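Local coordinates for protein 2,3-dihydroxybenzoate-AMP ligase (Bacillus subtilis, PDB 1MDB) that belongs to the adenylate-forming (ANL) family of AMP-binding enzymes and holds adenosine monophosphate and 2,3-dihydroxy-benzoic acid in one pocket region, at residues M460-M463 with G469-S472; W286-S291 with I477-A482; N153-G158 with L164-L169. All blocks are in the same frame, centred on the assembly; numbering follows the deposited sequence.

Interaction 1 of 3, residues M460-M463 with G469-S472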
loop_
_atom_site.group_PDB
_atom_site.type_symbol
_atom_site.label_atom_id
_atom_site.label_comp_id
_atom_site.label_asym_id
_atom_site.label_seq_id
_atom_site.Cartn_x
_atom_site.Cartn_y
_atom_site.Cartn_z
ATOM N N MET A 460 -0.681 -16.949 -12.206
ATOM C CA MET A 460 -0.387 -17.325 -13.587
ATOM C C MET A 460 0.367 -16.232 -14.319
ATOM O O MET A 460 -0.076 -15.078 -14.366
ATOM C CB MET A 460 -1.695 -17.635 -14.310
ATOM C CG MET A 460 -1.564 -17.935 -15.790
ATOM S SD MET A 460 -3.195 -18.316 -16.457
ATOM C CE MET A 460 -2.780 -19.163 -17.956
ATOM N N VAL A 461 1.498 -16.602 -14.913
ATOM C CA VAL A 461 2.312 -15.641 -15.636
ATOM C C VAL A 461 2.724 -16.134 -17.017
ATOM O O VAL A 461 2.596 -17.320 -17.349
ATOM C CB VAL A 461 3.591 -15.277 -14.825
ATOM C CG1 VAL A 461 3.199 -14.773 -13.434
ATOM C CG2 VAL A 461 4.496 -16.480 -14.696
ATOM N N SER A 462 3.210 -15.213 -17.834
ATOM C CA SER A 462 3.657 -15.572 -19.165
ATOM C C SER A 462 5.050 -16.185 -19.066
ATOM O O SER A 462 5.767 -15.979 -18.080
ATOM C CB SER A 462 3.734 -14.329 -20.039
ATOM O OG SER A 462 4.756 -13.474 -19.566
ATOM N N MET A 463 5.410 -16.961 -20.083
ATOM C CA MET A 463 6.736 -17.565 -20.174
ATOM C C MET A 463 7.072 -17.545 -21.659
ATOM O O MET A 463 6.182 -17.657 -22.507
ATOM C CB MET A 463 6.754 -19.003 -19.641
ATOM C CG MET A 463 6.054 -20.045 -20.517
ATOM S SD MET A 463 6.207 -21.712 -19.810
ATOM C CE MET A 463 5.542 -22.733 -21.139
ATOM N N GLY A 469 5.613 -17.116 -29.195
ATOM C CA GLY A 469 6.018 -15.865 -28.584
ATOM C C GLY A 469 5.898 -15.937 -27.074
ATOM O O GLY A 469 6.841 -15.621 -26.345
ATOM N N GLU A 470 4.732 -16.375 -26.612
ATOM C CA GLU A 470 4.445 -16.498 -25.190
ATOM C C GLU A 470 3.538 -17.677 -24.905
ATOM O O GLU A 470 2.600 -17.958 -25.663
ATOM C CB GLU A 470 3.727 -15.244 -24.677
ATOM C CG GLU A 470 4.560 -14.288 -23.848
ATOM C CD GLU A 470 3.765 -13.051 -23.418
ATOM O OE1 GLU A 470 2.662 -13.211 -22.840
ATOM O OE2 GLU A 470 4.253 -11.922 -23.655
ATOM N N ARG A 471 3.823 -18.368 -23.813
ATOM C CA ARG A 471 2.975 -19.462 -23.362
ATOM C C ARG A 471 2.611 -19.067 -21.951
ATOM O O ARG A 471 3.065 -18.036 -21.462
ATOM C CB ARG A 471 3.704 -20.808 -23.368
ATOM C CG ARG A 471 3.472 -21.599 -24.647
ATOM C CD ARG A 471 4.071 -22.987 -24.558
ATOM N NE ARG A 471 4.098 -23.619 -25.868
ATOM C CZ ARG A 471 3.160 -24.435 -26.331
ATOM N NH1 ARG A 471 2.102 -24.735 -25.581
ATOM N NH2 ARG A 471 3.280 -24.952 -27.545
ATOM N N SER A 472 1.804 -19.877 -21.283
ATOM C CA SER A 472 1.392 -19.539 -19.931
ATOM C C SER A 472 1.814 -20.567 -18.896
ATOM O O SER A 472 1.716 -21.775 -19.126
ATOM C CB SER A 472 -0.123 -19.390 -19.889
ATOM O OG SER A 472 -0.733 -20.657 -20.030
#
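Met463 and Arg471 face each other in a beta hairpin of the C-terminal domain, where strand 455-465 turns back into strand 469-478. They form a hydrogen-bonded antiparallel pair. Arg471 N gives a nearly straight bond to Met463 O at 2.8 Å (174° at the hydrogen). The return bond, Met463 N to Arg471 O, is 2.9 Å. The two side chains lie alongside each other and point the same way. In Met463, CG sits between the backbone N and the carbonyl carbon (chi1 72°), and the chain then runs extended. This lays its CE against Arg471 CB at 3.5 Å, while CG rests near the same CB. CG and the terminal methyl thus lie along the aliphatic root of the arginine, and the guanidinium leads away. There Asp465 takes NE and Asp504 takes NH1, so the charge is answered outside the pair.

Ser462 and Ser472 form the adjoining non-hydrogen-bonded pair, with CA atoms 4.6 Å apart. Their side chains share the other face of the sheet. Ser462 CB meets the carboxylate of Glu470, with OE1 at 3.2 Å. This is a contact with carbon; the same OE1 accepts a hydrogen bond from Asn434 N, which is consistent with the carboxylate being held beside the serine. Helix 522-534 packs on Val461, Ser462 and Met463. Met460 is extended throughout, with CG opposite the backbone N (chi1 175°), and so reaches across to Ser472. Its terminal CE presses on Ser472 CB at 3.3 Å, tighter than usual for two carbons, and lies as near to Ser472 OG.

Interaction 2 of 3, residues W286-S291 with I477-A482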
loop_
_atom_site.group_PDB
_atom_site.type_symbol
_atom_site.label_atom_id
_atom_site.label_comp_id
_atom_site.label_asym_id
_atom_site.label_seq_id
_atom_site.Cartn_x
_atom_site.Cartn_y
_atom_site.Cartn_z
ATOM N N TRP A 286 -4.857 -16.148 6.118
ATOM C CA TRP A 286 -5.753 -15.841 7.229
ATOM C C TRP A 286 -6.991 -16.725 7.221
ATOM O O TRP A 286 -7.444 -17.172 8.281
ATOM C CB TRP A 286 -6.161 -14.366 7.192
ATOM C CG TRP A 286 -5.155 -13.453 7.850
ATOM C CD1 TRP A 286 -3.792 -13.508 7.729
ATOM C CD2 TRP A 286 -5.436 -12.355 8.728
ATOM N NE1 TRP A 286 -3.212 -12.512 8.480
ATOM C CE2 TRP A 286 -4.197 -11.792 9.102
ATOM C CE3 TRP A 286 -6.616 -11.792 9.231
ATOM C CZ2 TRP A 286 -4.104 -10.690 9.963
ATOM C CZ3 TRP A 286 -6.525 -10.695 10.086
ATOM C CH2 TRP A 286 -5.276 -10.157 10.442
ATOM N N MET A 287 -7.535 -16.977 6.029
ATOM C CA MET A 287 -8.712 -17.820 5.911
ATOM C C MET A 287 -8.391 -19.251 6.327
ATOM O O MET A 287 -9.183 -19.875 7.027
ATOM C CB MET A 287 -9.280 -17.772 4.487
ATOM C CG MET A 287 -9.781 -16.382 4.099
ATOM S SD MET A 287 -10.909 -16.369 2.682
ATOM C CE MET A 287 -12.458 -16.317 3.518
ATOM N N ASP A 288 -7.233 -19.773 5.924
ATOM C CA ASP A 288 -6.868 -21.132 6.335
ATOM C C ASP A 288 -6.746 -21.159 7.850
ATOM O O ASP A 288 -7.310 -22.021 8.525
ATOM C CB ASP A 288 -5.516 -21.570 5.756
ATOM C CG ASP A 288 -5.581 -21.897 4.282
ATOM O OD1 ASP A 288 -4.565 -22.384 3.747
ATOM O OD2 ASP A 288 -6.638 -21.666 3.656
ATOM N N ALA A 289 -5.997 -20.199 8.378
ATOM C CA ALA A 289 -5.766 -20.112 9.809
ATOM C C ALA A 289 -7.063 -19.969 10.598
ATOM O O ALA A 289 -7.248 -20.637 11.611
ATOM C CB ALA A 289 -4.835 -18.947 10.110
ATOM N N ALA A 290 -7.966 -19.116 10.127
ATOM C CA ALA A 290 -9.223 -18.895 10.833
ATOM C C ALA A 290 -10.049 -20.167 11.005
ATOM O O ALA A 290 -10.966 -20.218 11.829
ATOM C CB ALA A 290 -10.044 -17.831 10.116
ATOM N N SER A 291 -9.722 -21.197 10.230
ATOM C CA SER A 291 -10.447 -22.455 10.303
ATOM C C SER A 291 -9.742 -23.472 11.195
ATOM O O SER A 291 -10.331 -24.471 11.591
ATOM C CB SER A 291 -10.634 -23.030 8.895
ATOM O OG SER A 291 -11.284 -22.093 8.043
ATOM N N ILE A 477 0.323 -23.063 -5.155
ATOM C CA ILE A 477 0.764 -23.365 -3.803
ATOM C C ILE A 477 -0.241 -24.423 -3.366
ATOM O O ILE A 477 -1.426 -24.131 -3.194
ATOM C CB ILE A 477 0.677 -22.141 -2.871
ATOM C CG1 ILE A 477 1.737 -21.105 -3.266
ATOM C CG2 ILE A 477 0.885 -22.581 -1.429
ATOM C CD1 ILE A 477 1.643 -19.787 -2.501
ATOM N N PRO A 478 0.217 -25.678 -3.218
ATOM C CA PRO A 478 -0.611 -26.816 -2.815
ATOM C C PRO A 478 -1.227 -26.676 -1.435
ATOM O O PRO A 478 -0.572 -26.233 -0.497
ATOM C CB PRO A 478 0.365 -27.993 -2.868
ATOM C CG PRO A 478 1.422 -27.544 -3.815
ATOM C CD PRO A 478 1.608 -26.108 -3.433
ATOM N N ARG A 479 -2.495 -27.046 -1.315
ATOM C CA ARG A 479 -3.167 -26.998 -0.026
ATOM C C ARG A 479 -2.936 -28.384 0.554
ATOM O O ARG A 479 -3.870 -29.169 0.709
ATOM C CB ARG A 479 -4.661 -26.745 -0.206
ATOM C CG ARG A 479 -5.447 -26.774 1.086
ATOM C CD ARG A 479 -6.912 -26.490 0.827
ATOM N NE ARG A 479 -7.114 -25.170 0.240
ATOM C CZ ARG A 479 -6.754 -24.033 0.825
ATOM N NH1 ARG A 479 -6.168 -24.055 2.017
ATOM N NH2 ARG A 479 -6.979 -22.875 0.221
ATOM N N ASP A 480 -1.663 -28.668 0.834
ATOM C CA ASP A 480 -1.183 -29.938 1.378
ATOM C C ASP A 480 -0.539 -30.748 0.258
ATOM O O ASP A 480 0.339 -30.245 -0.447
ATOM C CB ASP A 480 -2.316 -30.740 2.022
ATOM C CG ASP A 480 -1.811 -31.954 2.763
ATOM O OD1 ASP A 480 -0.972 -31.792 3.679
ATOM O OD2 ASP A 480 -2.252 -33.074 2.427
ATOM N N GLU A 481 -0.967 -31.996 0.083
ATOM C CA GLU A 481 -0.395 -32.832 -0.966
ATOM C C GLU A 481 -0.724 -32.254 -2.340
ATOM O O GLU A 481 -1.883 -32.199 -2.743
ATOM C CB GLU A 481 -0.921 -34.262 -0.862
ATOM C CG GLU A 481 -0.050 -35.274 -1.589
ATOM C CD GLU A 481 1.374 -35.306 -1.049
ATOM O OE1 GLU A 481 2.049 -34.252 -1.086
ATOM O OE2 GLU A 481 1.819 -36.382 -0.589
ATOM N N ALA A 482 0.312 -31.827 -3.051
ATOM C CA ALA A 482 0.169 -31.232 -4.370
ATOM C C ALA A 482 -0.488 -32.133 -5.412
ATOM O O ALA A 482 -0.018 -33.245 -5.678
ATOM C CB ALA A 482 1.532 -30.785 -4.877
#
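Asp288, on helix 280-292, and Arg479, just past the end of strand 469-478, are the nearest backbone points of the two segments, yet their CA atoms stay 9.4 Å apart. Side chains alone bridge that distance. They come from opposite directions and meet at their charged ends in a salt bridge. Arg479 NH1 approaches the mouth of the carboxylate and is shared by both oxygens. It lies 2.9 Å from Asp288 OD2 and about as far from OD1, although the place of OD1 is less sure. Both hydrogen bonds are weak, because the N-H directions are bent to about 142° at the hydrogen. The carboxylate carbon CG lies in the guanidinium plane, at its edge. The two flat groups are nevertheless turned 70° apart, so they do not form the coplanar, two-nitrogen pairing.

The contact spans the two domains of an adenylate-forming enzyme: the helix belongs to the large AMP-binding part and the arginine to the smaller C-terminal part. Arg479 is the centre of an inverse gamma turn where the chain leaves the strand. Its side chain starts extended, then bends at chi3 (-61°), which swings the guanidinium toward the helix. Asp288 has CB directed at the other segment and holds CG beside its own backbone N (chi1 -74°). His456 of strand 455-465 touches both Asp288 and Arg479. A further weak hydrogen bond runs from Arg479 NH2 to Val455 O, within the C-terminal part.

Interaction 3 of 3, residues N153-G158 with L164-L169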
loop_
_atom_site.group_PDB
_atom_site.type_symbol
_atom_site.label_atom_id
_atom_site.label_comp_id
_atom_site.label_asym_id
_atom_site.label_seq_id
_atom_site.Cartn_x
_atom_site.Cartn_y
_atom_site.Cartn_z
ATOM N N ASN A 153 23.662 11.600 9.377
ATOM C CA ASN A 153 22.673 11.546 10.442
ATOM C C ASN A 153 21.896 10.239 10.348
ATOM O O ASN A 153 20.870 10.154 9.676
ATOM C CB ASN A 153 21.733 12.749 10.365
ATOM C CG ASN A 153 22.456 14.062 10.629
ATOM O OD1 ASN A 153 23.302 14.140 11.521
ATOM N ND2 ASN A 153 22.122 15.103 9.861
ATOM N N ILE A 154 22.424 9.211 11.005
ATOM C CA ILE A 154 21.806 7.890 11.031
ATOM C C ILE A 154 21.156 7.794 12.390
ATOM O O ILE A 154 21.844 7.735 13.404
ATOM C CB ILE A 154 22.854 6.762 10.912
ATOM C CG1 ILE A 154 23.623 6.893 9.599
ATOM C CG2 ILE A 154 22.164 5.398 11.026
ATOM C CD1 ILE A 154 22.772 6.806 8.381
ATOM N N ILE A 155 19.830 7.794 12.410
ATOM C CA ILE A 155 19.088 7.742 13.664
ATOM C C ILE A 155 18.475 6.362 13.882
ATOM O O ILE A 155 17.817 5.808 12.990
ATOM C CB ILE A 155 17.996 8.820 13.671
ATOM C CG1 ILE A 155 18.647 10.190 13.442
ATOM C CG2 ILE A 155 17.217 8.766 14.975
ATOM C CD1 ILE A 155 17.679 11.304 13.030
ATOM N N VAL A 156 18.690 5.815 15.072
ATOM C CA VAL A 156 18.208 4.484 15.399
ATOM C C VAL A 156 17.249 4.441 16.567
ATOM O O VAL A 156 17.562 4.928 17.661
ATOM C CB VAL A 156 19.380 3.546 15.741
ATOM C CG1 VAL A 156 18.865 2.142 16.004
ATOM C CG2 VAL A 156 20.404 3.560 14.617
ATOM N N ALA A 157 16.074 3.864 16.346
ATOM C CA ALA A 157 15.125 3.733 17.432
ATOM C C ALA A 157 15.531 2.417 18.074
ATOM O O ALA A 157 15.260 1.344 17.537
ATOM C CB ALA A 157 13.681 3.676 16.906
ATOM N N GLY A 158 16.217 2.517 19.209
ATOM C CA GLY A 158 16.696 1.342 19.917
ATOM C C GLY A 158 18.186 1.500 20.176
ATOM O O GLY A 158 18.677 2.626 20.286
ATOM N N LEU A 164 23.157 7.524 16.025
ATOM C CA LEU A 164 22.415 8.382 16.947
ATOM C C LEU A 164 21.131 7.776 17.512
ATOM O O LEU A 164 20.231 7.394 16.764
ATOM C CB LEU A 164 22.077 9.714 16.267
ATOM C CG LEU A 164 23.239 10.519 15.674
ATOM C CD1 LEU A 164 22.685 11.705 14.884
ATOM C CD2 LEU A 164 24.170 11.001 16.784
ATOM N N PRO A 165 21.033 7.686 18.849
ATOM C CA PRO A 165 19.854 7.132 19.518
ATOM C C PRO A 165 18.673 8.074 19.331
ATOM O O PRO A 165 18.734 9.235 19.734
ATOM C CB PRO A 165 20.284 7.065 20.986
ATOM C CG PRO A 165 21.788 6.952 20.907
ATOM C CD PRO A 165 22.108 7.942 19.827
ATOM N N LEU A 166 17.607 7.586 18.710
ATOM C CA LEU A 166 16.429 8.405 18.508
ATOM C C LEU A 166 15.946 8.974 19.836
ATOM O O LEU A 166 15.568 10.144 19.911
ATOM C CB LEU A 166 15.306 7.575 17.884
ATOM C CG LEU A 166 13.959 8.291 17.721
ATOM C CD1 LEU A 166 14.124 9.519 16.834
ATOM C CD2 LEU A 166 12.943 7.326 17.107
ATOM N N GLU A 167 15.973 8.143 20.879
ATOM C CA GLU A 167 15.504 8.543 22.204
ATOM C C GLU A 167 16.249 9.726 22.814
ATOM O O GLU A 167 15.707 10.425 23.667
ATOM C CB GLU A 167 15.567 7.359 23.177
ATOM C CG GLU A 167 16.978 6.975 23.602
ATOM C CD GLU A 167 17.007 5.786 24.555
ATOM O OE1 GLU A 167 18.112 5.383 24.976
ATOM O OE2 GLU A 167 15.926 5.250 24.881
ATOM N N ASP A 168 17.484 9.955 22.381
ATOM C CA ASP A 168 18.260 11.065 22.921
ATOM C C ASP A 168 18.061 12.378 22.159
ATOM O O ASP A 168 18.772 13.350 22.400
ATOM C CB ASP A 168 19.754 10.705 22.965
ATOM C CG ASP A 168 20.056 9.577 23.948
ATOM O OD1 ASP A 168 19.446 9.557 25.037
ATOM O OD2 ASP A 168 20.906 8.714 23.645
ATOM N N LEU A 169 17.083 12.416 21.260
ATOM C CA LEU A 169 16.830 13.627 20.486
ATOM C C LEU A 169 15.766 14.560 21.068
ATOM O O LEU A 169 15.846 15.776 20.906
ATOM C CB LEU A 169 16.466 13.261 19.044
ATOM C CG LEU A 169 17.642 12.749 18.212
ATOM C CD1 LEU A 169 17.162 12.225 16.871
ATOM C CD2 LEU A 169 18.634 13.879 18.023
HETATM O O HOH W 1 16.663 5.451 20.706
#
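Ile155 and Leu164 pair in parallel, with CA atoms 4.7 Å apart, and Val156 pairs with Pro165 one step further on. Strand 154-157 thus runs beside the very short strand 164-165. Three backbone hydrogen bonds join them in ladder order. Leu164 N binds Ile154 O, Val156 N binds Leu164 O at 2.8 Å, and Leu166 N binds Val156 O at 2.9 Å. With this last bond the second segment leaves the strand for a 3-10 turn that begins at Leu166. Val156 O also accepts from a water, which in turn takes the N-H of Glu167 at 2.8 Å. One carbonyl therefore ties the strand to the start of the turn twice, directly and through water.

The side chains of Ile155, Leu166 and Leu169 meet on one side of the ladder. Ile155 CG2 is turned opposite its backbone N and lies 3.7 Å from Leu166 CB. The same methyl reaches Leu169 CD1 at 3.9 Å, so it touches both leucines; both cross the isoleucine obliquely. In Leu166, CG is anti to the backbone N (chi1 175°), and its two methyls divide their contacts. CD1 lies by Ile155 CG2, and CD2 meets Ala157 CB at 3.7 Å.

The pair lies in a mixed sheet of the large AMP-binding part. Strand 125-132 runs parallel along the other edge of strand 154-157 and bonds to Asn153, Ile155 and Ala157. Helix 53-70 packs through Leu63, Phe67 and Leu70 on Leu169, Ile155 and Leu164, while helix 86-98 brings Glu87 and Val91 against Leu166.

Overall arrangement
Interactions 1 and 2 share strand 469-478 but use it differently. Interaction 1 pairs its beginning with strand 455-465 inside the C-terminal part. Interaction 2 uses the residue just past its end to reach the large AMP-binding part. Their centres are about 26 Å apart, and interaction 1 is nested in the chain loop closed by interaction 2. Interaction 3 lies about 48 Å from interaction 1, between centres, on the opposite side of the chain's centre. Interactions 1 and 3 are partly buried strand pairings, antiparallel and parallel respectively. Interaction 1 adds thioether and polar contacts, interaction 3 aliphatic ones. Interaction 2 is a small surface salt bridge with no backbone bonds.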